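Local coordinates for periplasmic binding protein/LacI transcriptional regulator (Shewanella sp. ANA-3, PDB 5OCP) that binds alpha- and beta-L-arabinofuranose between its two lobes and probably delivers the sugar to an arabinose ABC transporter, at residues Ser10-Arg15 against Ser193-Met198; Ala24-Arg29 against Pro250-Ile255; Ile62-Glu67 against Val84-Arg89; Leu211-Asp216 against Asp234-Ala239. All blocks are in the same frame, centred on the assembly; numbering follows the deposited sequence.

In the fold
From the N terminus, the chain first passes through 10-15, which leads into helix 13-29 of the first lobe, and 24-29 near the other end of that helix. Interaction 3 comes next, a short local closure between 62-67 and 84-89 in the parallel sheet of that lobe. Interaction 1 then closes a long loop by bringing 193-198 of the second lobe to 10-15 beside the sugar, so interaction 3 is nested within it. Interaction 4 follows in series, joining 211-216 to 234-239 in the second lobe. Last, interaction 2 returns the chain to the first lobe at 250-255; it encloses interactions 3 and 4 and crosses interaction 1. Interactions 1 and 3 share the sugar and the R15-D88 salt bridge.

Interaction 1 (Ser10-Arg15 against Ser193-Met198); sequences SESGWR and SHNDEM. With FUB (beta-L-arabinofuranose), chain J; AHR (alpha-L-arabinofuranose), chain I.
E197 reaches across to S12 and G13 with CG anti to the backbone N (chi1 -163°) and the chain then bent at chi2 (75°), which lays its CB beside S12 CB. Glutamate has the length to carry its carboxylate over to the main-chain N-H at the first turn of helix 13-29: G13 N donates to E197 OE1 at 2.9 Å, meeting it from above the carboxylate plane. One water joins E11 O to E197 OE2; another donates to E197 OE1 and accepts a weak bond from W14 N. In a periplasmic binding protein the sugar lies between two lobes, and here each lobe offers the N-terminal end of a helix. S12 and N195 are the N-caps: S12 OG accepts from R15 N at 3.0 Å and N195 OD1 from M198 N at 3.0 Å. Both also face the sugar O2, which sits 2.9 Å from S12 OG and accepts an almost straight bond from N195 ND2 at 3.0 Å in either anomer. E11 folds back so that OE2 comes within 2.6 Å of the anomeric O1. R15, bent at chi2 and chi3, brings NE to the syn lone pair of E11 OE2 at 2.8 Å in a salt bridge, while NH2 donates to O4 and pairs with D88. W14 CZ3 lies over one face of that guanidinium, offset toward its rim.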
loop_
_atom_site.group_PDB
_atom_site.type_symbol
_atom_site.label_atom_id
_atom_site.label_comp_id
_atom_site.label_asym_id
_atom_site.label_seq_id
_atom_site.Cartn_x
_atom_site.Cartn_y
_atom_site.Cartn_z
ATOM N N SER A 10 -3.762 10.248 -3.584
ATOM C CA SER A 10 -2.453 10.671 -3.077
ATOM C C SER A 10 -2.426 10.632 -1.563
ATOM O O SER A 10 -1.802 11.469 -0.912
ATOM C CB SER A 10 -2.099 12.044 -3.666
ATOM O OG SER A 10 -3.097 12.934 -3.271
ATOM N N GLU A 11 -3.100 9.643 -0.970
ATOM C CA GLU A 11 -3.278 9.572 0.470
ATOM C C GLU A 11 -1.967 9.377 1.295
ATOM O O GLU A 11 -1.933 9.683 2.475
ATOM C CB GLU A 11 -4.287 8.475 0.858
ATOM C CG GLU A 11 -3.885 6.999 0.663
ATOM C CD GLU A 11 -3.928 6.474 -0.777
ATOM O OE1 GLU A 11 -4.323 7.208 -1.707
ATOM O OE2 GLU A 11 -3.443 5.339 -1.001
ATOM N N SER A 12 -0.941 8.780 0.677
ATOM C CA SER A 12 0.305 8.431 1.357
ATOM C C SER A 12 1.408 8.788 0.392
ATOM O O SER A 12 1.254 8.747 -0.841
ATOM C CB SER A 12 0.375 6.901 1.770
ATOM O OG SER A 12 0.428 6.133 0.572
ATOM N N GLY A 13 2.570 9.031 0.965
ATOM C CA GLY A 13 3.770 9.068 0.220
ATOM C C GLY A 13 4.081 7.821 -0.579
ATOM O O GLY A 13 4.606 7.923 -1.744
ATOM N N TRP A 14 3.733 6.646 -0.075
ATOM C CA TRP A 14 3.819 5.459 -0.905
ATOM C C TRP A 14 3.014 5.586 -2.222
ATOM O O TRP A 14 3.548 5.335 -3.343
ATOM C CB TRP A 14 3.445 4.142 -0.167
ATOM C CG TRP A 14 3.671 2.998 -1.099
ATOM C CD1 TRP A 14 4.899 2.302 -1.284
ATOM C CD2 TRP A 14 2.780 2.417 -2.053
ATOM N NE1 TRP A 14 4.751 1.352 -2.271
ATOM C CE2 TRP A 14 3.513 1.445 -2.804
ATOM C CE3 TRP A 14 1.454 2.654 -2.427
ATOM C CZ2 TRP A 14 2.914 0.677 -3.792
ATOM C CZ3 TRP A 14 0.873 1.882 -3.384
ATOM C CH2 TRP A 14 1.602 0.924 -4.080
ATOM N N ARG A 15 1.760 6.010 -2.096
ATOM C CA ARG A 15 0.921 6.128 -3.253
ATOM C C ARG A 15 1.471 7.083 -4.286
ATOM O O ARG A 15 1.400 6.830 -5.506
ATOM C CB ARG A 15 -0.453 6.563 -2.805
ATOM C CG ARG A 15 -1.413 6.887 -3.909
ATOM C CD ARG A 15 -2.078 5.740 -4.577
ATOM N NE ARG A 15 -2.581 4.714 -3.642
ATOM C CZ ARG A 15 -2.776 3.424 -3.992
ATOM N NH1 ARG A 15 -2.583 3.050 -5.207
ATOM N NH2 ARG A 15 -3.055 2.475 -3.073
ATOM N N SER A 193 0.709 -0.583 12.424
ATOM C CA SER A 193 0.114 0.321 11.513
ATOM C C SER A 193 0.040 -0.259 10.100
ATOM O O SER A 193 1.065 -0.748 9.587
ATOM C CB SER A 193 0.915 1.608 11.465
ATOM O OG SER A 193 0.344 2.476 10.515
ATOM N N HIS A 194 -1.137 -0.193 9.462
ATOM C CA HIS A 194 -1.229 -0.779 8.140
ATOM C C HIS A 194 -0.374 -0.051 7.103
ATOM O O HIS A 194 -0.125 -0.639 6.057
ATOM C CB HIS A 194 -2.673 -0.882 7.677
ATOM C CG HIS A 194 -3.506 -1.851 8.469
ATOM N ND1 HIS A 194 -4.799 -2.144 8.091
ATOM C CD2 HIS A 194 -3.286 -2.523 9.617
ATOM C CE1 HIS A 194 -5.325 -3.003 8.960
ATOM N NE2 HIS A 194 -4.396 -3.341 9.830
ATOM N N ASN A 195 0.087 1.181 7.335
ATOM C CA ASN A 195 1.038 1.795 6.477
ATOM C C ASN A 195 1.979 2.728 7.191
ATOM O O ASN A 195 1.733 3.160 8.334
ATOM C CB ASN A 195 0.441 2.469 5.238
ATOM C CG ASN A 195 -0.177 3.830 5.500
ATOM O OD1 ASN A 195 -0.491 4.191 6.663
ATOM N ND2 ASN A 195 -0.406 4.591 4.407
ATOM N N ASP A 196 3.100 2.982 6.535
ATOM C CA ASP A 196 4.125 3.820 7.176
ATOM C C ASP A 196 3.619 5.233 7.432
ATOM O O ASP A 196 4.034 5.833 8.445
ATOM C CB ASP A 196 5.393 3.913 6.304
ATOM C CG ASP A 196 6.203 2.610 6.182
ATOM O OD1 ASP A 196 5.960 1.623 6.925
ATOM O OD2 ASP A 196 7.109 2.606 5.330
ATOM N N GLU A 197 2.745 5.763 6.582
ATOM C CA GLU A 197 2.196 7.112 6.727
ATOM C C GLU A 197 1.513 7.294 8.087
ATOM O O GLU A 197 1.838 8.237 8.820
ATOM C CB GLU A 197 1.263 7.402 5.567
ATOM C CG GLU A 197 0.944 8.846 5.344
ATOM C CD GLU A 197 2.065 9.673 4.716
ATOM O OE1 GLU A 197 2.897 9.227 3.883
ATOM O OE2 GLU A 197 2.006 10.886 5.010
ATOM N N MET A 198 0.610 6.380 8.479
ATOM C CA MET A 198 -0.104 6.474 9.728
ATOM C C MET A 198 0.921 6.288 10.861
ATOM O O MET A 198 0.768 6.876 11.942
ATOM C CB MET A 198 -1.207 5.451 9.896
ATOM C CG MET A 198 -2.366 5.620 8.924
ATOM S SD MET A 198 -3.678 4.427 9.105
ATOM C CE MET A 198 -2.789 2.914 8.770
HETATM O O5 FUB J . -2.635 -0.358 -1.524
HETATM C C5 FUB J . -1.397 -0.055 -0.960
HETATM C C4 FUB J . -1.570 0.831 0.262
HETATM O O4 FUB J . -2.341 1.972 -0.024
HETATM C C3 FUB J . -0.221 1.296 0.830
HETATM O O3 FUB J . 0.273 0.294 1.664
HETATM C C2 FUB J . -0.655 2.567 1.550
HETATM O O2 FUB J . 0.376 3.505 1.752
HETATM C C1 FUB J . -1.851 3.083 0.749
HETATM O O1 FUB J . -1.379 3.977 -0.134
HETATM O O5 AHR I . -2.637 -0.358 -1.524
HETATM C C5 AHR I . -1.396 -0.063 -0.962
HETATM C C4 AHR I . -1.567 0.819 0.262
HETATM O O4 AHR I . -2.326 1.966 -0.039
HETATM C C3 AHR I . -0.212 1.277 0.832
HETATM O O3 AHR I . 0.273 0.287 1.679
HETATM C C2 AHR I . -0.643 2.580 1.485
HETATM O O2 AHR I . 0.373 3.504 1.741
HETATM C C1 AHR I . -1.571 3.104 0.404
HETATM O O1 AHR I . -2.400 4.003 0.942
HETATM O O HOH W 1 -0.918 11.477 4.759
HETATM O O HOH W 2 4.201 7.264 2.853
#

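Interaction 2 (Ala24-Arg29 against Pro250-Ile255); sequences AEAKQR and PAFDAI
Two neighbouring helices on one flank of the first lobe's alpha/beta sandwich, 13-29 and 248-259, meet here through F252 against E25, A26 and R29. Their short segments run in broadly the same direction, 43° apart, with axes 10.8 Å from each other at closest approach. F252 fills the gap between them: E25 CB approaches the edge of the ring, 4.0 Å from CE2, and A26 CB lies 4.1 Å from CZ. Alanine, with its single methyl, lets the large ring come close to the helix backbone, and I31 and I61 cover F252 further. At the outer rim R29 stretches out from CG to NE, laying CD 3.8 Å from F252 CD2; its guanidinium is turned 35° from the ring plane. A long chain with a charged tip suits this edge, because its CD methylene packs against the phenyl while its head reaches D253. There R29 NH1 donates to D253 OD1 at 2.9 Å in a salt bridge; OD1 lies in the guanidinium plane, whereas NH1 meets it from above the carboxylate plane.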
loop_
_atom_site.group_PDB
_atom_site.type_symbol
_atom_site.label_atom_id
_atom_site.label_comp_id
_atom_site.label_asym_id
_atom_site.label_seq_id
_atom_site.Cartn_x
_atom_site.Cartn_y
_atom_site.Cartn_z
ATOM N N ALA A 24 7.402 6.888 -14.664
ATOM C CA ALA A 24 8.787 6.571 -15.040
ATOM C C ALA A 24 8.899 5.273 -15.862
ATOM O O ALA A 24 9.698 5.270 -16.847
ATOM C CB ALA A 24 9.668 6.515 -13.813
ATOM N N GLU A 25 8.178 4.188 -15.514
ATOM C CA GLU A 25 8.204 2.953 -16.260
ATOM C C GLU A 25 7.556 3.164 -17.652
ATOM O O GLU A 25 8.044 2.603 -18.687
ATOM C CB GLU A 25 7.497 1.826 -15.578
ATOM C CG GLU A 25 8.200 1.339 -14.283
ATOM C CD GLU A 25 7.240 0.677 -13.278
ATOM O OE1 GLU A 25 6.111 1.178 -12.927
ATOM O OE2 GLU A 25 7.605 -0.380 -12.838
ATOM N N ALA A 26 6.474 3.913 -17.692
ATOM C CA ALA A 26 5.880 4.197 -19.020
ATOM C C ALA A 26 6.877 4.893 -19.952
ATOM O O ALA A 26 7.014 4.537 -21.122
ATOM C CB ALA A 26 4.629 5.051 -18.905
ATOM N N LYS A 27 7.554 5.862 -19.425
ATOM C CA LYS A 27 8.512 6.666 -20.187
ATOM C C LYS A 27 9.629 5.776 -20.694
ATOM O O LYS A 27 10.031 5.888 -21.887
ATOM C CB LYS A 27 9.072 7.796 -19.337
ATOM C CG LYS A 27 9.861 8.826 -20.133
ATOM C CD LYS A 27 10.956 9.483 -19.308
ATOM C CE LYS A 27 12.029 10.157 -20.184
ATOM N NZ LYS A 27 13.400 9.815 -19.680
ATOM N N GLN A 28 10.096 4.859 -19.833
ATOM C CA GLN A 28 11.167 3.966 -20.233
ATOM C C GLN A 28 10.760 3.138 -21.413
ATOM O O GLN A 28 11.592 2.844 -22.286
ATOM C CB GLN A 28 11.525 3.014 -19.087
ATOM C CG GLN A 28 12.717 2.128 -19.425
ATOM C CD GLN A 28 13.002 1.067 -18.429
ATOM O OE1 GLN A 28 12.107 0.462 -17.858
ATOM N NE2 GLN A 28 14.296 0.848 -18.177
ATOM N N ARG A 29 9.502 2.698 -21.422
ATOM C CA ARG A 29 8.978 1.793 -22.418
ATOM C C ARG A 29 8.339 2.495 -23.652
ATOM O O ARG A 29 7.864 1.802 -24.518
ATOM C CB ARG A 29 7.975 0.880 -21.778
ATOM C CG ARG A 29 8.602 -0.098 -20.811
ATOM C CD ARG A 29 7.635 -0.541 -19.767
ATOM N NE ARG A 29 8.271 -1.418 -18.797
ATOM C CZ ARG A 29 8.257 -2.740 -18.860
ATOM N NH1 ARG A 29 7.633 -3.385 -19.855
ATOM N NH2 ARG A 29 8.908 -3.433 -17.900
ATOM N N PRO A 250 5.526 -5.127 -14.733
ATOM C CA PRO A 250 4.814 -6.328 -15.105
ATOM C C PRO A 250 3.454 -6.098 -15.722
ATOM O O PRO A 250 2.981 -6.950 -16.493
ATOM C CB PRO A 250 4.709 -7.153 -13.774
ATOM C CG PRO A 250 5.705 -6.548 -12.872
ATOM C CD PRO A 250 5.945 -5.120 -13.326
ATOM N N ALA A 251 2.766 -5.022 -15.324
ATOM C CA ALA A 251 1.519 -4.663 -16.007
ATOM C C ALA A 251 1.724 -4.364 -17.540
ATOM O O ALA A 251 1.011 -4.916 -18.353
ATOM C CB ALA A 251 0.851 -3.463 -15.347
ATOM N N PHE A 252 2.738 -3.601 -17.829
ATOM C CA PHE A 252 3.076 -3.254 -19.248
ATOM C C PHE A 252 3.556 -4.502 -20.042
ATOM O O PHE A 252 3.232 -4.677 -21.231
ATOM C CB PHE A 252 4.087 -2.141 -19.229
ATOM C CG PHE A 252 3.594 -0.833 -18.694
ATOM C CD1 PHE A 252 2.392 -0.245 -19.107
ATOM C CD2 PHE A 252 4.363 -0.144 -17.807
ATOM C CE1 PHE A 252 1.988 0.967 -18.582
ATOM C CE2 PHE A 252 3.944 1.051 -17.240
ATOM C CZ PHE A 252 2.786 1.661 -17.669
ATOM N N ASP A 253 4.239 -5.440 -19.368
ATOM C CA ASP A 253 4.643 -6.711 -19.993
ATOM C C ASP A 253 3.476 -7.563 -20.359
ATOM O O ASP A 253 3.425 -8.134 -21.456
ATOM C CB ASP A 253 5.508 -7.546 -19.047
ATOM C CG ASP A 253 6.889 -6.955 -18.815
ATOM O OD1 ASP A 253 7.418 -6.236 -19.682
ATOM O OD2 ASP A 253 7.462 -7.261 -17.736
ATOM N N ALA A 254 2.528 -7.692 -19.435
ATOM C CA ALA A 254 1.314 -8.401 -19.697
ATOM C C ALA A 254 0.520 -7.765 -20.830
ATOM O O ALA A 254 0.038 -8.510 -21.716
ATOM C CB ALA A 254 0.449 -8.467 -18.464
ATOM N N ILE A 255 0.465 -6.446 -20.830
ATOM C CA ILE A 255 -0.259 -5.751 -21.949
ATOM C C ILE A 255 0.469 -5.991 -23.287
ATOM O O ILE A 255 -0.168 -6.425 -24.254
ATOM C CB ILE A 255 -0.384 -4.308 -21.662
ATOM C CG1 ILE A 255 -1.448 -4.104 -20.548
ATOM C CG2 ILE A 255 -0.732 -3.496 -22.922
ATOM C CD1 ILE A 255 -1.262 -2.820 -19.783
#

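Interaction 3 (Ile62-Glu67 against Val84-Arg89); sequences IAPVVE and VVIVDR. With AHR (alpha-L-arabinofuranose), chain I; FUB (beta-L-arabinofuranose), chain J.
I62 and V84 open the apolar centre, with I62 CD1 4.0 Å from V84 CG1, while the CD1 of I86 comes up beside I62 CB. P64 crosses I86 at about a right angle, its CD 3.8 Å from I86 CG2. On the other face A63 CB packs against V87 CG2 at 3.9 Å; branched residues suit these strands, and the small alanine fits where the chain turns off the sheet. The backbones pair in parallel: I62 N donates to V85 O at 2.9 Å, and V87 N to I62 O at 2.9 Å. Strands 59-62 and 84-87, with helix 71-79 between them, form a beta-alpha-beta crossover, and the C-terminal ends of its strands face the sugar. Beyond them R89 stretches out past P64 O, and its NH1 uses a lone pair of V65 O in the carbonyl plane, 2.9 Å away. The same guanidinium donates from NE to the sugar O5 at 3.0 Å and from NH2 to O4 at 2.9 Å. D88 OD1 also lies close to O5, while D88 OD2 forms a salt bridge with R15. The V65 carbonyl therefore probably fixes the rotation of the R89 guanidinium, so that two parallel-pointing N-H groups are held ready for neighbouring sugar oxygens.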
loop_
_atom_site.group_PDB
_atom_site.type_symbol
_atom_site.label_atom_id
_atom_site.label_comp_id
_atom_site.label_asym_id
_atom_site.label_seq_id
_atom_site.Cartn_x
_atom_site.Cartn_y
_atom_site.Cartn_z
ATOM N N ILE A 62 -5.967 -0.332 -13.708
ATOM C CA ILE A 62 -6.786 0.188 -12.574
ATOM C C ILE A 62 -6.154 -0.222 -11.198
ATOM O O ILE A 62 -5.867 -1.415 -11.031
ATOM C CB ILE A 62 -8.255 -0.297 -12.587
ATOM C CG1 ILE A 62 -8.935 0.029 -13.888
ATOM C CG2 ILE A 62 -8.987 0.199 -11.340
ATOM C CD1 ILE A 62 -10.302 -0.621 -14.013
ATOM N N ALA A 63 -5.854 0.747 -10.299
ATOM C CA ALA A 63 -5.481 0.492 -8.949
ATOM C C ALA A 63 -6.768 0.755 -8.158
ATOM O O ALA A 63 -7.108 1.910 -7.907
ATOM C CB ALA A 63 -4.374 1.439 -8.467
ATOM N N PRO A 64 -7.547 -0.280 -7.842
ATOM C CA PRO A 64 -8.905 0.026 -7.354
ATOM C C PRO A 64 -8.982 0.443 -5.886
ATOM O O PRO A 64 -8.368 -0.183 -5.020
ATOM C CB PRO A 64 -9.611 -1.307 -7.568
ATOM C CG PRO A 64 -8.514 -2.322 -7.304
ATOM C CD PRO A 64 -7.355 -1.733 -8.021
ATOM N N VAL A 65 -9.678 1.539 -5.583
ATOM C CA VAL A 65 -9.706 2.031 -4.183
ATOM C C VAL A 65 -10.357 1.067 -3.185
ATOM O O VAL A 65 -9.878 0.883 -2.063
ATOM C CB VAL A 65 -10.311 3.486 -4.097
ATOM C CG1 VAL A 65 -11.746 3.547 -4.613
ATOM C CG2 VAL A 65 -10.077 4.060 -2.709
ATOM N N VAL A 66 -11.457 0.460 -3.674
ATOM C CA VAL A 66 -12.204 -0.555 -2.921
ATOM C C VAL A 66 -12.498 -1.671 -3.885
ATOM O O VAL A 66 -12.217 -1.564 -5.102
ATOM C CB VAL A 66 -13.517 0.009 -2.280
ATOM C CG1 VAL A 66 -13.129 1.104 -1.264
ATOM C CG2 VAL A 66 -14.502 0.505 -3.335
ATOM N N GLU A 67 -12.994 -2.778 -3.335
ATOM C CA GLU A 67 -13.110 -4.020 -4.078
ATOM C C GLU A 67 -14.462 -4.142 -4.806
ATOM O O GLU A 67 -14.522 -4.882 -5.773
ATOM C CB GLU A 67 -12.900 -5.220 -3.163
ATOM C CG GLU A 67 -11.597 -5.271 -2.429
ATOM C CD GLU A 67 -11.388 -6.492 -1.574
ATOM O OE1 GLU A 67 -12.397 -6.991 -0.943
ATOM O OE2 GLU A 67 -10.191 -6.910 -1.446
ATOM N N VAL A 84 -7.822 -5.030 -19.483
ATOM C CA VAL A 84 -7.730 -4.326 -18.235
ATOM C C VAL A 84 -6.707 -5.099 -17.321
ATOM O O VAL A 84 -6.834 -6.256 -17.176
ATOM C CB VAL A 84 -9.080 -4.250 -17.558
ATOM C CG1 VAL A 84 -8.952 -3.631 -16.191
ATOM C CG2 VAL A 84 -10.045 -3.411 -18.374
ATOM N N VAL A 85 -5.741 -4.387 -16.741
ATOM C CA VAL A 85 -4.875 -4.995 -15.745
ATOM C C VAL A 85 -5.186 -4.323 -14.408
ATOM O O VAL A 85 -5.300 -3.079 -14.324
ATOM C CB VAL A 85 -3.464 -4.769 -16.093
ATOM C CG1 VAL A 85 -2.559 -5.337 -14.985
ATOM C CG2 VAL A 85 -3.153 -5.435 -17.440
ATOM N N ILE A 86 -5.362 -5.154 -13.376
ATOM C CA ILE A 86 -5.551 -4.628 -12.053
ATOM C C ILE A 86 -4.220 -4.605 -11.385
ATOM O O ILE A 86 -3.437 -5.552 -11.509
ATOM C CB ILE A 86 -6.503 -5.566 -11.260
ATOM C CG1 ILE A 86 -7.829 -5.792 -11.970
ATOM C CG2 ILE A 86 -6.731 -5.066 -9.836
ATOM C CD1 ILE A 86 -8.609 -4.504 -12.241
ATOM N N VAL A 87 -3.906 -3.538 -10.624
ATOM C CA VAL A 87 -2.668 -3.428 -9.897
ATOM C C VAL A 87 -2.945 -2.982 -8.439
ATOM O O VAL A 87 -3.909 -2.302 -8.155
ATOM C CB VAL A 87 -1.683 -2.435 -10.495
ATOM C CG1 VAL A 87 -1.236 -2.947 -11.871
ATOM C CG2 VAL A 87 -2.269 -1.039 -10.611
ATOM N N ASP A 88 -2.079 -3.438 -7.568
ATOM C CA ASP A 88 -2.014 -2.969 -6.174
ATOM C C ASP A 88 -3.127 -3.626 -5.406
ATOM O O ASP A 88 -2.937 -4.776 -4.947
ATOM C CB ASP A 88 -1.893 -1.431 -6.128
ATOM C CG ASP A 88 -2.229 -0.847 -4.738
ATOM O OD1 ASP A 88 -1.996 -1.554 -3.711
ATOM O OD2 ASP A 88 -2.794 0.297 -4.660
ATOM N N ARG A 89 -4.293 -3.016 -5.296
ATOM C CA ARG A 89 -5.418 -3.620 -4.592
ATOM C C ARG A 89 -6.172 -4.588 -5.507
ATOM O O ARG A 89 -5.676 -4.958 -6.608
ATOM C CB ARG A 89 -6.307 -2.561 -3.947
ATOM C CG ARG A 89 -5.515 -1.655 -3.020
ATOM C CD ARG A 89 -6.388 -0.560 -2.419
ATOM N NE ARG A 89 -5.551 0.343 -1.567
ATOM C CZ ARG A 89 -6.008 1.494 -1.057
ATOM N NH1 ARG A 89 -7.232 1.934 -1.296
ATOM N NH2 ARG A 89 -5.172 2.300 -0.375
HETATM O O5 AHR I . -2.637 -0.358 -1.524
HETATM C C5 AHR I . -1.396 -0.063 -0.962
HETATM C C4 AHR I . -1.567 0.819 0.262
HETATM O O4 AHR I . -2.326 1.966 -0.039
HETATM C C3 AHR I . -0.212 1.277 0.832
HETATM O O3 AHR I . 0.273 0.287 1.679
HETATM C C2 AHR I . -0.643 2.580 1.485
HETATM O O2 AHR I . 0.373 3.504 1.741
HETATM C C1 AHR I . -1.571 3.104 0.404
HETATM O O1 AHR I . -2.400 4.003 0.942
HETATM O O5 FUB J . -2.635 -0.358 -1.524
HETATM C C5 FUB J . -1.397 -0.055 -0.960
HETATM C C4 FUB J . -1.570 0.831 0.262
HETATM O O4 FUB J . -2.341 1.972 -0.024
HETATM C C3 FUB J . -0.221 1.296 0.830
HETATM O O3 FUB J . 0.273 0.294 1.664
HETATM C C2 FUB J . -0.655 2.567 1.550
HETATM O O2 FUB J . 0.376 3.505 1.752
HETATM C C1 FUB J . -1.851 3.083 0.749
HETATM O O1 FUB J . -1.379 3.977 -0.134
#

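Interaction 4 (Leu211-Asp216 against Asp234-Ala239)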
loop_
_atom_site.group_PDB
_atom_site.type_symbol
_atom_site.label_atom_id
_atom_site.label_comp_id
_atom_site.label_asym_id
_atom_site.label_seq_id
_atom_site.Cartn_x
_atom_site.Cartn_y
_atom_site.Cartn_z
ATOM N N LEU A 211 6.420 9.794 25.689
ATOM C CA LEU A 211 6.877 8.441 25.632
ATOM C C LEU A 211 7.820 8.304 24.444
ATOM O O LEU A 211 7.869 9.186 23.630
ATOM C CB LEU A 211 5.625 7.536 25.468
ATOM C CG LEU A 211 4.696 7.442 26.669
ATOM C CD1 LEU A 211 3.317 6.938 26.234
ATOM C CD2 LEU A 211 5.381 6.523 27.694
ATOM N N LYS A 212 8.669 7.260 24.425
ATOM C CA LYS A 212 9.732 7.112 23.413
ATOM C C LYS A 212 9.321 6.090 22.340
ATOM O O LYS A 212 9.286 4.906 22.610
ATOM C CB LYS A 212 11.072 6.654 24.052
ATOM C CG LYS A 212 11.814 7.778 24.784
ATOM C CD LYS A 212 13.327 7.694 24.519
ATOM C CE LYS A 212 14.101 8.864 25.120
ATOM N NZ LYS A 212 14.311 8.668 26.588
ATOM N N PRO A 213 8.880 6.596 21.191
ATOM C CA PRO A 213 8.482 5.639 20.152
ATOM C C PRO A 213 9.757 4.921 19.658
ATOM O O PRO A 213 10.854 5.510 19.606
ATOM C CB PRO A 213 7.882 6.556 19.099
ATOM C CG PRO A 213 8.653 7.783 19.195
ATOM C CD PRO A 213 8.881 7.967 20.692
ATOM N N GLY A 214 9.590 3.655 19.311
ATOM C CA GLY A 214 10.712 2.830 18.883
ATOM C C GLY A 214 11.432 2.133 20.020
ATOM O O GLY A 214 12.242 1.233 19.781
ATOM N N LYS A 215 11.180 2.558 21.257
ATOM C CA LYS A 215 11.810 1.947 22.427
ATOM C C LYS A 215 10.745 1.561 23.417
ATOM O O LYS A 215 10.525 0.359 23.649
ATOM C CB LYS A 215 12.744 3.006 23.007
ATOM C CG LYS A 215 13.360 2.643 24.355
ATOM C CD LYS A 215 14.275 1.444 24.283
ATOM C CE LYS A 215 15.153 1.336 25.534
ATOM N NZ LYS A 215 14.328 1.106 26.765
ATOM N N ASP A 216 10.035 2.513 23.985
ATOM C CA ASP A 216 8.931 2.231 24.954
ATOM C C ASP A 216 7.694 1.585 24.224
ATOM O O ASP A 216 7.082 0.629 24.727
ATOM C CB ASP A 216 8.451 3.480 25.668
ATOM C CG ASP A 216 9.502 4.143 26.536
ATOM O OD1 ASP A 216 10.402 3.400 26.967
ATOM O OD2 ASP A 216 9.351 5.411 26.729
ATOM N N ASP A 234 16.972 6.751 12.792
ATOM C CA ASP A 234 16.918 7.615 13.984
ATOM C C ASP A 234 16.457 6.983 15.254
ATOM O O ASP A 234 16.590 7.615 16.330
ATOM C CB ASP A 234 16.144 8.902 13.676
ATOM C CG ASP A 234 16.841 9.727 12.591
ATOM O OD1 ASP A 234 18.053 9.441 12.262
ATOM O OD2 ASP A 234 16.171 10.631 12.012
ATOM N N GLY A 235 15.941 5.768 15.217
ATOM C CA GLY A 235 15.470 5.076 16.405
ATOM C C GLY A 235 13.979 5.254 16.800
ATOM O O GLY A 235 13.562 4.661 17.781
ATOM N N ASP A 236 13.188 5.939 15.990
ATOM C CA ASP A 236 11.780 6.284 16.325
ATOM C C ASP A 236 10.739 5.248 15.929
ATOM O O ASP A 236 9.600 5.253 16.426
ATOM C CB ASP A 236 11.412 7.613 15.680
ATOM C CG ASP A 236 12.065 8.848 16.398
ATOM O OD1 ASP A 236 12.434 8.690 17.583
ATOM O OD2 ASP A 236 12.098 9.912 15.766
ATOM N N VAL A 237 11.107 4.355 15.006
ATOM C CA VAL A 237 10.230 3.206 14.616
ATOM C C VAL A 237 11.084 1.954 14.422
ATOM O O VAL A 237 12.309 2.052 14.405
ATOM C CB VAL A 237 9.490 3.530 13.315
ATOM C CG1 VAL A 237 8.600 4.739 13.479
ATOM C CG2 VAL A 237 10.437 3.673 12.151
ATOM N N ASN A 238 10.458 0.790 14.338
ATOM C CA ASN A 238 11.229 -0.443 14.446
ATOM C C ASN A 238 11.358 -1.261 13.194
ATOM O O ASN A 238 12.445 -1.731 12.926
ATOM C CB ASN A 238 10.700 -1.271 15.520
ATOM C CG ASN A 238 10.778 -0.543 16.860
ATOM O OD1 ASN A 238 9.856 0.186 17.233
ATOM N ND2 ASN A 238 11.937 -0.665 17.547
ATOM N N ALA A 239 10.249 -1.462 12.481
ATOM C CA ALA A 239 10.216 -2.477 11.349
ATOM C C ALA A 239 9.162 -2.131 10.352
ATOM O O ALA A 239 8.119 -1.558 10.698
ATOM C CB ALA A 239 10.035 -3.912 11.820
HETATM O O HOH W 3 12.274 7.868 19.905
HETATM O O HOH W 4 14.763 2.908 19.369
#
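N238 reaches G214 through its amide: ND2 donates to G214 O at 2.9 Å with an N-H...O angle of 166°, the acceptor lying near the amide plane. G214 sits against the backbone of 235-237, its CA giving a C-H...O contact to G235 O at 3.6 Å. Glycine suits it doubly, since a CB would point straight into G235 O and its phi is positive at 88°. P213 packs beside it, with CB 3.4 Å from D236 O, and D236 CA makes a C-H...O contact to P213 O. Two waters fill in the polar seam: one donates to P213 O and lies very close to D236 OD1, the other donates to G235 O at 2.7 Å and, weakly, to G214 O. Further out, N238 OD1 accepts from I219 N, which holds the amide with both ends bonded, and D236 OD2 forms a salt bridge with K207. G235 ends helix 226-234 in a Schellman motif. On the other segment K212 N donates to D216 OD2 and D216 N to K212 O, closing a tight turn. Two helix-to-strand loops, feeding neighbouring parallel strands 218-221 and 239-242 at their N-terminal ends, thus meet at the end of the second lobe's Rossmann-like sheet that lies away from the sugar.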